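Local coordinates for protein salmonella typhimurium DB7155 bacteriophage DET7 tailspike (Bacteriophage, PDB 2V5I) that probably binds and hydrolyses the O-antigen of the Salmonella host as the trimeric, beta-helical receptor-binding tailspike of the phage, at residues A[19-23]-A[24-28]; A[130-133]-A[134-137]; A[145-148]-A[149-152]. All coordinates share one frame; numbering follows the deposited sequence.

In the fold
All three contacts are short-range. Contact 1, its centre about 46 Å from that of the chain, lies where a strand of the beta-helix leads through a 3-10 turn toward helix 29-35; none of its touching residues is exposed, and its lysine-aspartate salt bridge sits against a second subunit. Contacts 2 and 3, centres about 12 Å apart, belong to two short helices, 132-137 and 147-150, separated along the chain by helix 141-144. Untouched by other chains, they share a packing interface: Pro130 packs on Leu145 and Val149, Trp135 on Leu145 and the Lys150 chain. Contact 2 pairs a buried carboxylate with a backbone N-H, while contact 3, the most exposed, joins side-chain amide, carboxylate and water.

Contact 1 of 3, residues A[19-23]-A[24-28]; sequences YSVKL and SDYST
Asp25 OD2 is gripped from two directions, by the ammonium of Lys22 and by a water. Lys22 NZ lies 2.8 Å from Asp25 OD2 in a salt bridge, meeting the syn side of the carboxylate but 26° out of its plane. The water donates to Asp25 OD2 at 2.6 Å and accepts from Lys22 N at 2.9 Å, tying the carboxylate to the strand backbone as well. Lys22 can fold back in this way because its chain bends at chi3 (88°) and chi4 (56°); NZ also donates to Asn14 O of the second subunit, so the pair belongs to the trimer interface. The segment is the exit from strand 20-22 of the parallel beta-helix, turned through a 3-10 bend in which Asp25 N reaches Lys22 O at 3.1 Å and Tyr26 N reaches Leu23 O at 2.9 Å. Both carbonyl oxygens lie at the edge of the Tyr26 ring, near its plane, Lys22 O 3.2 Å from CD1. Farther along the ring, Tyr26 OH rests 3.5 Å from Val21 CG1, the two side chains crossing at about a right angle, while the hydroxyl itself bonds to Asp35 at the end of helix 29-35.

Contact 2 of 3, residues A[130-133]-A[134-137]; sequences PGVN and DWVK
Gly131 is bonded to Asp134 through both its N-H and its carbonyl. Asp134 OD2 accepts from Gly131 N through its anti lone pair at 2.9 Å, with an N-H...O angle of 159°, and in return Asp134 N donates to Gly131 O at 2.8 Å. Asp134 CG stands beside its own backbone N (chi1 -64°), which turns the carboxylate back toward the start of the segment; its other oxygen, OD1, is held by Tyr128 OH, so both oxygens of this buried group have partners. The hydrogen bonds of the turn continue less regularly: Trp135 N makes only weak bonds to Gly131 O and Val132 O, whereas Lys137 N reaches Asn133 O at 3.0 Å in a sound helical bond.

Beyond these bonds the indole of Trp135 folds back over the entry to the helix. Gly131 O sits 3.2 Å above the indole plane, over its centre, and on the same face two CH-pi contacts form: Val132 CA lies 3.8 Å from the centroid of the five-membered ring and Gly131 CA 4.2 Å from that of the six-membered ring. Pro130 CB closes on Trp135 CH2 at 4.0 Å. Helix 132-137 lies among the short helices between strands 121-122 and 156-161 of the beta-helical chain, with Trp135 packing on Leu141 and Glu142 of helix 141-144 and on Lys150 of helix 147-150, while Lys137 leads away to bond Val286 O and make a cation-pi contact with Trp287.

Contact 3 of 3, residues A[145-148]-A[149-152]; sequences LPQN and VKDQ
Gln147 reaches along the helix to Asp151. Its CB starts out away from the following residues, and with CG anti to the backbone N (chi1 -164°) and a bend at chi2 (64°) the chain curls back over them. Gln147 CG passes 3.6 Å from Asp151 OD2. At the tip, Gln147 NE2 donates to Asp151 OD1 at 3.0 Å; OD1 lies in the amide plane, whereas NE2 approaches from above the carboxylate plane, the two planes being 49° apart. The other tip atom, Gln147 OE1, accepts from a water at 2.8 Å, and that water accepts from Lys150 NZ at 2.9 Å, so one amide links side chains three and four residues ahead. These are i+3 and i+4 pairings of the short helix that begins at Gln147, with Pro146 at the N-cap position, in the segment leading to strand 156-161 of the beta-helix: Lys150 N donates to Pro146 O at 3.2 Å, and Asp151 N to Gln147 O at 2.9 Å. Lys150 bends at chi3, bringing CE within 3.2 Å of Leu145 O, and its ammonium also bonds Glu142 O of helix 141-144. The proline ring and valine cross obliquely, Pro146 CG lying 3.8 Å from Val149 CG2.

Contact 1 of 3, residues A[19-23]-A[24-28]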
# COMPACT_ATOMS: atom_id res chain seq x y z
N TYR A 19 43.68 7.54 -11.81
CA TYR A 19 44.47 6.39 -11.41
C TYR A 19 43.63 5.12 -11.30
O TYR A 19 42.60 5.11 -10.63
CB TYR A 19 45.20 6.66 -10.09
CG TYR A 19 46.41 7.58 -10.19
CD1 TYR A 19 46.29 8.91 -10.59
CD2 TYR A 19 47.67 7.10 -9.90
CE1 TYR A 19 47.44 9.75 -10.67
CE2 TYR A 19 48.80 7.92 -9.99
CZ TYR A 19 48.67 9.24 -10.36
OH TYR A 19 49.86 10.00 -10.42
N SER A 20 44.07 4.05 -11.97
CA SER A 20 43.46 2.75 -11.80
C SER A 20 44.49 1.70 -12.17
O SER A 20 45.28 1.92 -13.05
CB SER A 20 42.30 2.61 -12.76
OG SER A 20 41.69 1.32 -12.65
N VAL A 21 44.52 0.62 -11.42
CA VAL A 21 45.31 -0.54 -11.79
C VAL A 21 44.37 -1.67 -12.22
O VAL A 21 43.20 -1.72 -11.83
CB VAL A 21 46.25 -1.01 -10.65
CG1 VAL A 21 47.13 0.12 -10.17
CG2 VAL A 21 45.50 -1.64 -9.53
N LYS A 22 44.90 -2.63 -12.98
CA LYS A 22 44.09 -3.73 -13.46
C LYS A 22 44.71 -5.08 -13.11
O LYS A 22 45.92 -5.26 -13.17
CB LYS A 22 43.84 -3.58 -14.98
CG LYS A 22 45.04 -3.80 -15.85
CD LYS A 22 44.82 -3.41 -17.31
CE LYS A 22 45.12 -1.97 -17.59
NZ LYS A 22 46.55 -1.54 -17.20
N LEU A 23 43.88 -6.04 -12.74
CA LEU A 23 44.35 -7.30 -12.16
C LEU A 23 45.28 -8.07 -13.14
O LEU A 23 46.23 -8.68 -12.70
CB LEU A 23 43.16 -8.18 -11.77
CG LEU A 23 43.49 -9.56 -11.17
CD1 LEU A 23 44.38 -9.45 -9.94
CD2 LEU A 23 42.21 -10.36 -10.87
N SER A 24 45.03 -7.94 -14.42
CA SER A 24 45.82 -8.66 -15.44
C SER A 24 47.29 -8.25 -15.50
O SER A 24 48.10 -8.98 -16.09
CB SER A 24 45.18 -8.49 -16.82
OG SER A 24 45.26 -7.14 -17.27
N ASP A 25 47.64 -7.11 -14.91
CA ASP A 25 49.04 -6.67 -14.83
C ASP A 25 49.77 -7.25 -13.63
O ASP A 25 50.95 -6.95 -13.44
CB ASP A 25 49.13 -5.15 -14.75
CG ASP A 25 48.83 -4.47 -16.07
OD1 ASP A 25 49.02 -5.08 -17.14
OD2 ASP A 25 48.43 -3.28 -16.04
N TYR A 26 49.09 -8.06 -12.80
CA TYR A 26 49.68 -8.67 -11.60
C TYR A 26 49.42 -10.17 -11.56
O TYR A 26 48.71 -10.70 -12.41
CB TYR A 26 49.10 -8.02 -10.32
CG TYR A 26 49.19 -6.53 -10.39
CD1 TYR A 26 48.25 -5.80 -11.07
CD2 TYR A 26 50.27 -5.85 -9.80
CE1 TYR A 26 48.34 -4.45 -11.19
CE2 TYR A 26 50.38 -4.49 -9.91
CZ TYR A 26 49.40 -3.79 -10.61
OH TYR A 26 49.53 -2.44 -10.70
N SER A 27 50.00 -10.85 -10.57
CA SER A 27 49.84 -12.31 -10.43
C SER A 27 49.28 -12.72 -9.05
O SER A 27 49.28 -13.91 -8.71
CB SER A 27 51.17 -13.03 -10.70
OG SER A 27 52.11 -12.75 -9.69
N THR A 28 48.83 -11.75 -8.26
CA THR A 28 47.97 -12.03 -7.11
C THR A 28 47.05 -10.87 -6.89
O THR A 28 47.42 -9.73 -7.18
CB THR A 28 48.75 -12.30 -5.81
OG1 THR A 28 49.40 -11.10 -5.36
CG2 THR A 28 49.76 -13.43 -6.01
O HOH W 1 47.59 -2.10 -13.85

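Contact 2 of 3, residues A[130-133]-A[134-137]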
# COMPACT_ATOMS: atom_id res chain seq x y z
N PRO A 130 21.16 -29.83 0.16
CA PRO A 130 20.29 -30.14 1.28
C PRO A 130 21.05 -30.25 2.60
O PRO A 130 22.25 -30.47 2.61
CB PRO A 130 19.67 -31.49 0.88
CG PRO A 130 20.68 -32.12 0.06
CD PRO A 130 21.38 -31.01 -0.70
N GLY A 131 20.35 -30.02 3.71
CA GLY A 131 20.97 -30.11 5.04
C GLY A 131 19.94 -30.38 6.12
O GLY A 131 18.84 -30.84 5.85
N VAL A 132 20.33 -30.06 7.35
CA VAL A 132 19.56 -30.50 8.53
C VAL A 132 18.11 -30.01 8.49
O VAL A 132 17.20 -30.75 8.84
CB VAL A 132 20.26 -30.12 9.83
CG1 VAL A 132 21.62 -30.89 9.93
CG2 VAL A 132 20.50 -28.66 9.96
N ASN A 133 17.87 -28.80 7.96
CA ASN A 133 16.50 -28.34 7.86
C ASN A 133 15.64 -29.17 6.93
O ASN A 133 14.43 -29.28 7.08
CB ASN A 133 16.44 -26.86 7.41
CG ASN A 133 16.97 -25.91 8.45
OD1 ASN A 133 16.94 -26.17 9.66
ND2 ASN A 133 17.45 -24.76 7.97
N ASP A 134 16.26 -29.76 5.89
CA ASP A 134 15.52 -30.52 4.89
C ASP A 134 15.10 -31.89 5.48
O ASP A 134 14.16 -32.48 5.01
CB ASP A 134 16.36 -30.68 3.66
CG ASP A 134 16.64 -29.35 3.01
OD1 ASP A 134 15.62 -28.73 2.62
OD2 ASP A 134 17.80 -28.91 3.06
N TRP A 135 15.86 -32.36 6.46
CA TRP A 135 15.51 -33.63 7.13
C TRP A 135 14.18 -33.49 7.86
O TRP A 135 13.43 -34.46 7.96
CB TRP A 135 16.59 -34.07 8.11
CG TRP A 135 18.01 -34.03 7.63
CD1 TRP A 135 19.10 -33.99 8.40
CD2 TRP A 135 18.49 -34.03 6.26
NE1 TRP A 135 20.23 -33.96 7.65
CE2 TRP A 135 19.89 -33.99 6.33
CE3 TRP A 135 17.88 -34.08 5.01
CZ2 TRP A 135 20.70 -33.95 5.18
CZ3 TRP A 135 18.68 -34.03 3.88
CH2 TRP A 135 20.05 -33.97 3.98
N VAL A 136 13.88 -32.27 8.35
CA VAL A 136 12.60 -31.98 9.00
C VAL A 136 11.50 -31.62 8.00
O VAL A 136 10.36 -32.08 8.06
CB VAL A 136 12.79 -30.78 9.98
CG1 VAL A 136 11.47 -30.30 10.55
CG2 VAL A 136 13.72 -31.10 11.10
N LYS A 137 11.86 -30.82 6.99
CA LYS A 137 10.92 -30.42 5.98
C LYS A 137 10.41 -31.55 5.10
O LYS A 137 9.25 -31.56 4.69
CB LYS A 137 11.58 -29.29 5.14
CG LYS A 137 10.74 -28.61 4.14
CD LYS A 137 9.58 -27.80 4.69
CE LYS A 137 9.92 -26.67 5.64
NZ LYS A 137 8.75 -25.70 5.76

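Contact 3 of 3, residues A[145-148]-A[149-152]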
# COMPACT_ATOMS: atom_id res chain seq x y z
N LEU A 145 19.79 -40.06 1.15
CA LEU A 145 20.94 -39.40 0.59
C LEU A 145 22.25 -39.92 1.18
O LEU A 145 22.35 -40.18 2.38
CB LEU A 145 20.85 -37.88 0.84
CG LEU A 145 19.65 -37.19 0.23
CD1 LEU A 145 19.65 -35.71 0.62
CD2 LEU A 145 19.64 -37.34 -1.26
N PRO A 146 23.32 -40.02 0.35
CA PRO A 146 24.60 -40.48 0.89
C PRO A 146 25.32 -39.46 1.74
O PRO A 146 25.06 -38.25 1.66
CB PRO A 146 25.40 -40.85 -0.36
CG PRO A 146 24.82 -40.03 -1.43
CD PRO A 146 23.40 -39.67 -1.07
N GLN A 147 26.20 -39.93 2.62
CA GLN A 147 26.88 -39.07 3.57
C GLN A 147 27.66 -37.92 2.91
O GLN A 147 27.71 -36.82 3.43
CB GLN A 147 27.79 -39.89 4.50
CG GLN A 147 28.21 -39.15 5.74
CD GLN A 147 27.02 -38.81 6.62
OE1 GLN A 147 26.15 -39.65 6.88
NE2 GLN A 147 26.94 -37.55 7.05
N ASN A 148 28.29 -38.17 1.77
CA ASN A 148 29.07 -37.09 1.13
C ASN A 148 28.18 -35.93 0.65
O ASN A 148 28.67 -34.82 0.54
CB ASN A 148 29.89 -37.62 -0.04
CG ASN A 148 29.04 -38.15 -1.14
OD1 ASN A 148 28.33 -39.14 -0.95
ND2 ASN A 148 29.07 -37.48 -2.31
N VAL A 149 26.94 -36.22 0.29
CA VAL A 149 25.99 -35.15 -0.09
C VAL A 149 25.62 -34.41 1.15
O VAL A 149 25.62 -33.18 1.19
CB VAL A 149 24.78 -35.72 -0.81
CG1 VAL A 149 23.63 -34.71 -0.96
CG2 VAL A 149 25.18 -36.29 -2.15
N LYS A 150 25.33 -35.15 2.20
CA LYS A 150 24.97 -34.50 3.47
C LYS A 150 26.09 -33.67 4.09
O LYS A 150 25.83 -32.68 4.79
CB LYS A 150 24.43 -35.62 4.45
CG LYS A 150 23.18 -36.27 3.89
CD LYS A 150 22.38 -37.20 4.88
CE LYS A 150 23.02 -38.53 5.01
NZ LYS A 150 22.21 -39.46 5.87
N ASP A 151 27.35 -33.98 3.80
CA ASP A 151 28.50 -33.27 4.37
C ASP A 151 28.95 -32.06 3.52
O ASP A 151 29.83 -31.29 3.93
CB ASP A 151 29.68 -34.23 4.51
CG ASP A 151 29.49 -35.27 5.61
OD1 ASP A 151 28.54 -35.15 6.42
OD2 ASP A 151 30.32 -36.20 5.65
N GLN A 152 28.35 -31.86 2.35
CA GLN A 152 28.75 -30.74 1.45
C GLN A 152 28.60 -29.42 2.11
O GLN A 152 27.66 -29.21 2.87
CB GLN A 152 27.82 -30.68 0.23
CG GLN A 152 27.92 -31.80 -0.68
CD GLN A 152 27.06 -31.52 -1.91
OE1 GLN A 152 27.57 -31.54 -3.03
NE2 GLN A 152 25.77 -31.20 -1.69
O HOH W 2 24.37 -41.34 5.60